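Local coordinates for protein-tyrosine-phosphatase (Shewanella sp., PDB 2Z72) that probably hydrolyses phosphate monoesters such as phosphotyrosine at a two-zinc centre, as a cold-active member of the calcineurin-like phosphoesterase family, at residues Lys71-Leu76 against Val203-Gly208; Glu314-Leu317 against Arg322-Arg325. All blocks are in the same frame, centred on the assembly; numbering follows the deposited sequence. Where two conformers were deposited one is given.

Contact 1 (Lys71-Leu76 against Val203-Gly208). With ZN (zinc ion), chain C.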
ATOM      1  N   LYS A  71       6.948  14.415 -12.840  1.00 12.37           N
ATOM      2  CA  LYS A  71       8.090  15.194 -12.362  1.00 12.85           C
ATOM      3  C   LYS A  71       8.604  14.742 -11.005  1.00 13.64           C
ATOM      4  O   LYS A  71       9.813  14.747 -10.784  1.00 14.55           O
ATOM      5  CB  LYS A  71       7.771  16.696 -12.362  1.00 16.77           C
ATOM      6  CG  LYS A  71       7.611  17.246 -13.806  1.00 21.98           C
ATOM      7  CD  LYS A  71       7.308  18.705 -13.870  1.00 36.88           C
ATOM      8  CE  LYS A  71       7.072  19.222 -15.314  1.00 44.30           C
ATOM      9  NZ  LYS A  71       6.209  18.325 -16.152  1.00 67.93           N
ATOM     10  N   LYS A  72       7.688  14.363 -10.087  1.00 12.26           N
ATOM     11  CA  LYS A  72       8.189  14.051  -8.719  1.00 12.69           C
ATOM     12  C   LYS A  72       7.397  12.892  -8.170  1.00 11.37           C
ATOM     13  O   LYS A  72       6.163  12.870  -8.297  1.00 11.08           O
ATOM     14  CB  LYS A  72       8.272  15.277  -7.878  1.00 20.65           C
ATOM     15  CG  LYS A  72       7.180  15.823  -7.214  1.00 24.24           C
ATOM     16  CD  LYS A  72       7.362  17.084  -6.370  1.00 18.82           C
ATOM     17  CE  LYS A  72       5.908  17.422  -6.008  1.00 18.36           C
ATOM     18  NZ  LYS A  72       5.826  18.699  -5.303  1.00 20.61           N
ATOM     19  N   VAL A  73       8.114  11.996  -7.572  1.00 11.11           N
ATOM     20  CA  VAL A  73       7.520  10.769  -7.004  1.00  9.81           C
ATOM     21  C   VAL A  73       8.122  10.583  -5.607  1.00 10.08           C
ATOM     22  O   VAL A  73       9.326  10.783  -5.423  1.00 11.60           O
ATOM     23  CB  VAL A  73       7.840   9.542  -7.880  1.00 10.31           C
ATOM     24  CG1 VAL A  73       7.176   8.264  -7.311  1.00 11.35           C
ATOM     25  CG2 VAL A  73       7.364   9.720  -9.311  1.00 12.74           C
ATOM     26  N   VAL A  74       7.306  10.146  -4.664  1.00  9.85           N
ATOM     27  CA  VAL A  74       7.773   9.645  -3.381  1.00 10.25           C
ATOM     28  C   VAL A  74       7.283   8.224  -3.204  1.00  9.60           C
ATOM     29  O   VAL A  74       6.156   7.858  -3.564  1.00 10.35           O
ATOM     30  CB  VAL A  74       7.237  10.651  -2.341  0.55 11.19           C
ATOM     31  CG1 VAL A  74       5.711  10.648  -2.224  0.55 12.31           C
ATOM     32  CG2 VAL A  74       7.821  10.329  -0.991  0.55 10.47           C
ATOM     33  N   ALA A  75       8.136   7.364  -2.634  1.00  9.38           N
ATOM     34  CA  ALA A  75       7.783   5.972  -2.428  1.00  9.33           C
ATOM     35  C   ALA A  75       8.110   5.543  -1.010  1.00  9.41           C
ATOM     36  O   ALA A  75       9.113   5.980  -0.421  1.00 10.31           O
ATOM     37  CB  ALA A  75       8.527   5.086  -3.421  1.00 10.08           C
ATOM     38  N   LEU A  76       7.285   4.669  -0.492  1.00  9.26           N
ATOM     39  CA  LEU A  76       7.410   4.120   0.859  1.00  8.99           C
ATOM     40  C   LEU A  76       6.556   2.880   0.934  1.00  9.17           C
ATOM     41  O   LEU A  76       5.784   2.575   0.035  1.00  9.47           O
ATOM     42  CB  LEU A  76       7.086   5.134   1.967  1.00  9.94           C
ATOM     43  CG  LEU A  76       5.595   5.566   2.047  1.00 10.42           C
ATOM     44  CD1 LEU A  76       5.382   6.384   3.316  1.00 13.50           C
ATOM     45  CD2 LEU A  76       5.138   6.408   0.877  1.00 13.26           C
ATOM     46  N   VAL A 203      11.014   3.707 -13.876  1.00 11.42           N
ATOM     47  CA  VAL A 203      11.069   2.975 -12.615  1.00 11.19           C
ATOM     48  C   VAL A 203       9.872   2.036 -12.519  1.00 10.13           C
ATOM     49  O   VAL A 203       8.729   2.427 -12.809  1.00 10.35           O
ATOM     50  CB  VAL A 203      11.088   3.942 -11.418  1.00 11.39           C
ATOM     51  CG1 VAL A 203      11.219   3.180 -10.116  1.00 12.78           C
ATOM     52  CG2 VAL A 203      12.189   4.975 -11.569  1.00 14.56           C
ATOM     53  N   LEU A 204      10.128   0.813 -12.105  1.00  9.74           N
ATOM     54  CA  LEU A 204       9.084  -0.202 -11.834  1.00  9.71           C
ATOM     55  C   LEU A 204       8.897  -0.334 -10.332  1.00  9.98           C
ATOM     56  O   LEU A 204       9.894  -0.369  -9.609  1.00 11.67           O
ATOM     57  CB  LEU A 204       9.484  -1.534 -12.445  1.00 10.95           C
ATOM     58  CG  LEU A 204       8.358  -2.554 -12.736  1.00 10.93           C
ATOM     59  CD1 LEU A 204       7.484  -2.090 -13.881  1.00 13.66           C
ATOM     60  CD2 LEU A 204       8.983  -3.903 -13.071  1.00 13.89           C
ATOM     61  N   TYR A 205       7.653  -0.454  -9.884  1.00  8.85           N
ATOM     62  CA  TYR A 205       7.299  -0.486  -8.455  1.00  8.52           C
ATOM     63  C   TYR A 205       6.408  -1.705  -8.214  1.00  8.86           C
ATOM     64  O   TYR A 205       5.396  -1.903  -8.880  1.00  8.82           O
ATOM     65  CB  TYR A 205       6.493   0.736  -8.082  1.00  9.07           C
ATOM     66  CG  TYR A 205       7.180   2.052  -8.243  1.00  8.89           C
ATOM     67  CD1 TYR A 205       7.229   2.684  -9.473  1.00  9.44           C
ATOM     68  CD2 TYR A 205       7.779   2.681  -7.159  1.00 10.50           C
ATOM     69  CE1 TYR A 205       7.858   3.902  -9.651  1.00  9.32           C
ATOM     70  CE2 TYR A 205       8.426   3.886  -7.335  1.00 10.11           C
ATOM     71  CZ  TYR A 205       8.461   4.530  -8.582  1.00 10.06           C
ATOM     72  OH  TYR A 205       9.134   5.715  -8.695  1.00 11.59           O
ATOM     73  N   MET A 206       6.721  -2.470  -7.167  1.00  8.65           N
ATOM     74  CA  MET A 206       5.860  -3.526  -6.674  1.00  8.79           C
ATOM     75  C   MET A 206       6.340  -3.914  -5.272  1.00  8.80           C
ATOM     76  O   MET A 206       7.380  -3.507  -4.797  1.00  9.41           O
ATOM     77  CB  MET A 206       5.848  -4.701  -7.640  0.65  9.27           C
ATOM     78  CG  MET A 206       7.005  -5.683  -7.672  0.65  9.80           C
ATOM     79  SD  MET A 206       8.614  -5.002  -8.122  0.65  9.10           S
ATOM     80  CE  MET A 206       8.176  -4.258  -9.705  0.65  8.54           C
ATOM     81  N   HIS A 207       5.522  -4.757  -4.625  1.00  8.53           N
ATOM     82  CA  HIS A 207       5.807  -5.036  -3.228  1.00  8.15           C
ATOM     83  C   HIS A 207       7.059  -5.877  -3.003  1.00  9.28           C
ATOM     84  O   HIS A 207       7.915  -5.497  -2.188  1.00 10.52           O
ATOM     85  CB  HIS A 207       4.576  -5.710  -2.621  1.00  8.17           C
ATOM     86  CG  HIS A 207       4.760  -5.962  -1.159  1.00  7.92           C
ATOM     87  ND1 HIS A 207       4.863  -4.912  -0.269  1.00  8.26           N
ATOM     88  CD2 HIS A 207       4.880  -7.084  -0.433  1.00  8.23           C
ATOM     89  CE1 HIS A 207       5.068  -5.397   0.927  1.00  8.68           C
ATOM     90  NE2 HIS A 207       5.074  -6.746   0.904  1.00  8.27           N
ATOM     91  N   GLY A 208       7.170  -7.013  -3.665  1.00  9.64           N
ATOM     92  CA  GLY A 208       8.234  -7.984  -3.438  1.00  9.76           C
ATOM     93  C   GLY A 208       9.363  -7.880  -4.426  1.00 10.83           C
ATOM     94  O   GLY A 208      10.520  -7.579  -4.094  1.00 11.36           O
TER
HETATM   95 ZN    ZN C 402       5.295  -8.038   2.421  1.00  9.44          ZN
HETATM   96  O   HOH W   1       6.203  -7.795   4.142  1.00 11.73           O
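The Ala-75 methyl abuts the rim of the Tyr-205 ring, with CB 4.1 Å from Tyr-205 CE2, while Val-73 approaches obliquely. The side chains of Val-73 and Tyr-205 reach across the gap to meet each other: Val-73 CG1 stands 3.5 Å from Tyr-205 OH and 4.1 Å from Tyr-205 CZ. The methyl gets there because CG1 is anti to the backbone N (chi1 -178°). Alternate residues of strand 72-76 thus touch neighbouring parts of one ring, and the backbones stay well apart, with the CA atoms of Ala-75 and Tyr-205 8.8 Å from each other. No hydrogen bond crosses between the segments. Val-110 of the adjoining strand 108-111 and Leu-318 of strand 315-319 also pack on the tyrosine, so it fills the interior between the two sheets of the phosphoesterase sandwich. Two residues after Tyr-205, His-207 leaves this apolar layer and binds a zinc ion through NE2 at 2.0 Å, with a water on the same metal, also at 2.0 Å. Asp-114, Asn-149 and His-286 complete the protein ligands. The other imidazole nitrogen, ND1, is hydrogen-bonded to the carbonyl oxygen of Thr-112, which helps to fix the rotation of the ring. Within two residues the chain thus passes from van der Waals contact at Tyr-205 to metal coordination at His-207.

Contact 2 (Glu314-Leu317 against Arg322-Arg325); sequences ELLL and RLIR
Strands 315-317 and 322-325 run antiparallel, 4.7 Å apart at closest approach and with 155° between their directions. Leu-317 and Ile-324 form a hydrogen-bonded pair, Leu-317 N donating to Ile-324 O and Ile-324 N to Leu-317 O, each over 2.8 Å. Leu-316 faces Arg-325 in the adjacent non-hydrogen-bonded pair. The side chains of Leu-317 and Ile-324 run alongside each other on one face of the sheet, with Leu-317 CB 4.1 Å from Ile-324 CB. On the other face, Leu-316 CD1 touches Leu-323 CB at 4.2 Å. At the open end of the hairpin the guanidinium of Arg-325 grips the carboxylate of Glu-314 side-on. Its NE donates to Glu-314 OE2 over 2.8 Å, nearly straight at 170°, and its NH2 donates to Glu-314 OE1, also over 2.8 Å. OE1 is met at its syn lone pair, whereas NE approaches OE2 from the syn side but well out of the carboxylate plane, consistent with the 35° between the two planes. A straight arginine chain carries the group to the acid. Val-292 N gives Glu-314 OE2 a second bond, so the buried carboxylate is doubly satisfied there. Within the fold, strand 315-319 lies between strands 72-76 and 322-326, while strand 332-334 borders 322-326 beyond; Leu-316 and Leu-323 pack on Ile-301 of the facing sheet.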
ATOM      1  N   GLU A 314      11.435   6.054   6.666  1.00 12.07           N
ATOM      2  CA  GLU A 314      12.040   6.766   5.632  1.00 10.66           C
ATOM      3  C   GLU A 314      11.269   6.578   4.337  1.00 10.30           C
ATOM      4  O   GLU A 314      10.477   5.640   4.151  1.00 10.87           O
ATOM      5  CB  GLU A 314      13.515   6.329   5.398  1.00 11.18           C
ATOM      6  CG  GLU A 314      14.315   6.460   6.699  1.00 12.22           C
ATOM      7  CD  GLU A 314      15.824   6.331   6.470  1.00 13.35           C
ATOM      8  OE1 GLU A 314      16.570   6.567   7.461  1.00 14.80           O
ATOM      9  OE2 GLU A 314      16.247   5.917   5.362  1.00 13.26           O
ATOM     10  N   LEU A 315      11.549   7.493   3.419  1.00 10.96           N
ATOM     11  CA  LEU A 315      10.970   7.425   2.066  1.00 10.79           C
ATOM     12  C   LEU A 315      12.046   7.655   1.046  1.00 11.29           C
ATOM     13  O   LEU A 315      13.178   8.086   1.324  1.00 11.85           O
ATOM     14  CB  LEU A 315       9.784   8.370   1.967  1.00 11.64           C
ATOM     15  CG  LEU A 315       9.989   9.847   2.329  1.00 13.23           C
ATOM     16  CD1 LEU A 315      10.718  10.635   1.254  1.00 15.81           C
ATOM     17  CD2 LEU A 315       8.612  10.475   2.583  1.00 15.04           C
ATOM     18  N   LEU A 316      11.671   7.411  -0.211  1.00 11.21           N
ATOM     19  CA  LEU A 316      12.465   7.671  -1.386  1.00 11.04           C
ATOM     20  C   LEU A 316      11.799   8.774  -2.189  1.00 10.79           C
ATOM     21  O   LEU A 316      10.592   8.707  -2.439  1.00 10.75           O
ATOM     22  CB  LEU A 316      12.558   6.391  -2.234  1.00 11.48           C
ATOM     23  CG  LEU A 316      13.191   6.536  -3.619  1.00 11.36           C
ATOM     24  CD1 LEU A 316      14.687   6.870  -3.485  1.00 13.14           C
ATOM     25  CD2 LEU A 316      12.991   5.273  -4.416  1.00 12.76           C
ATOM     26  N   LEU A 317      12.578   9.746  -2.595  1.00 11.11           N
ATOM     27  CA  LEU A 317      12.141  10.820  -3.456  1.00 11.40           C
ATOM     28  C   LEU A 317      12.861  10.688  -4.786  1.00 11.35           C
ATOM     29  O   LEU A 317      14.086  10.566  -4.805  1.00 13.27           O
ATOM     30  CB  LEU A 317      12.417  12.159  -2.827  0.66 12.91           C
ATOM     31  CG  LEU A 317      12.121  13.428  -3.610  0.66 13.92           C
ATOM     32  CD1 LEU A 317      10.681  13.572  -3.974  0.66 14.03           C
ATOM     33  CD2 LEU A 317      12.640  14.631  -2.751  0.66 16.33           C
ATOM     34  N   ARG A 322      17.433  12.586  -9.676  1.00 18.20           N
ATOM     35  CA  ARG A 322      18.074  12.171  -8.458  1.00 15.65           C
ATOM     36  C   ARG A 322      17.210  11.098  -7.763  1.00 14.47           C
ATOM     37  O   ARG A 322      15.972  11.131  -7.906  1.00 14.81           O
ATOM     38  CB  ARG A 322      18.301  13.295  -7.469  1.00 20.07           C
ATOM     39  CG  ARG A 322      19.229  14.362  -8.032  1.00 23.97           C
ATOM     40  CD  ARG A 322      19.668  15.253  -6.846  1.00 26.94           C
ATOM     41  NE  ARG A 322      20.494  16.331  -7.273  1.00 33.69           N
ATOM     42  CZ  ARG A 322      20.037  17.482  -7.760  1.00 37.05           C
ATOM     43  NH1 ARG A 322      18.725  17.713  -7.902  1.00 52.14           N
ATOM     44  NH2 ARG A 322      20.932  18.395  -8.108  1.00 54.29           N
ATOM     45  N   LEU A 323      17.893  10.292  -6.993  1.00 13.53           N
ATOM     46  CA  LEU A 323      17.257   9.408  -6.025  1.00 12.71           C
ATOM     47  C   LEU A 323      17.672   9.896  -4.653  1.00 13.51           C
ATOM     48  O   LEU A 323      18.878   9.933  -4.383  1.00 15.09           O
ATOM     49  CB  LEU A 323      17.676   7.948  -6.204  1.00 13.66           C
ATOM     50  CG  LEU A 323      17.409   7.330  -7.553  1.00 15.84           C
ATOM     51  CD1 LEU A 323      18.135   5.998  -7.669  1.00 20.48           C
ATOM     52  CD2 LEU A 323      15.927   7.202  -7.735  1.00 17.81           C
ATOM     53  N   ILE A 324      16.707  10.255  -3.816  1.00 13.78           N
ATOM     54  CA  ILE A 324      16.977  10.889  -2.531  1.00 14.37           C
ATOM     55  C   ILE A 324      16.344  10.095  -1.411  1.00 13.39           C
ATOM     56  O   ILE A 324      15.146   9.750  -1.490  1.00 13.77           O
ATOM     57  CB  ILE A 324      16.476  12.326  -2.520  1.00 15.08           C
ATOM     58  CG1 ILE A 324      17.229  13.135  -3.626  1.00 20.39           C
ATOM     59  CG2 ILE A 324      16.560  12.941  -1.131  1.00 16.24           C
ATOM     60  CD1 ILE A 324      16.607  14.401  -4.063  1.00 26.99           C
ATOM     61  N   ARG A 325      17.102   9.807  -0.389  1.00 15.10           N
ATOM     62  CA  ARG A 325      16.640   9.223   0.855  1.00 13.99           C
ATOM     63  C   ARG A 325      16.100  10.341   1.749  1.00 13.16           C
ATOM     64  O   ARG A 325      16.827  11.268   2.075  1.00 14.41           O
ATOM     65  CB  ARG A 325      17.806   8.496   1.517  1.00 15.86           C
ATOM     66  CG  ARG A 325      17.553   7.967   2.922  1.00 15.84           C
ATOM     67  CD  ARG A 325      18.851   7.309   3.401  1.00 17.70           C
ATOM     68  NE  ARG A 325      18.772   6.992   4.805  1.00 16.71           N
ATOM     69  CZ  ARG A 325      19.668   7.075   5.757  1.00 18.16           C
ATOM     70  NH1 ARG A 325      20.900   7.512   5.471  1.00 23.34           N
ATOM     71  NH2 ARG A 325      19.292   6.711   6.956  1.00 20.97           N
TER

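Overall arrangement
Both contacts are buried, and they meet in one sheet, where strand 72-76 of contact 1 neighbours strand 315-319 of contact 2; Ala-75 N probably donates to Leu-316 O at 2.8 Å. The other half of contact 1, strand 203-206, lies in the facing sheet. Contact 1 therefore spans the space between the two sheets, lies nearer the chain's centre (about 11 Å between centres, against about 17 Å for contact 2) and reaches the zinc site. Contact 2 runs within a sheet, joining successive strands of a hairpin, and some of its residues are partly exposed. The chemistry follows: side-chain packing alone across the sandwich, but backbone hydrogen bonds plus an ion pair along the hairpin.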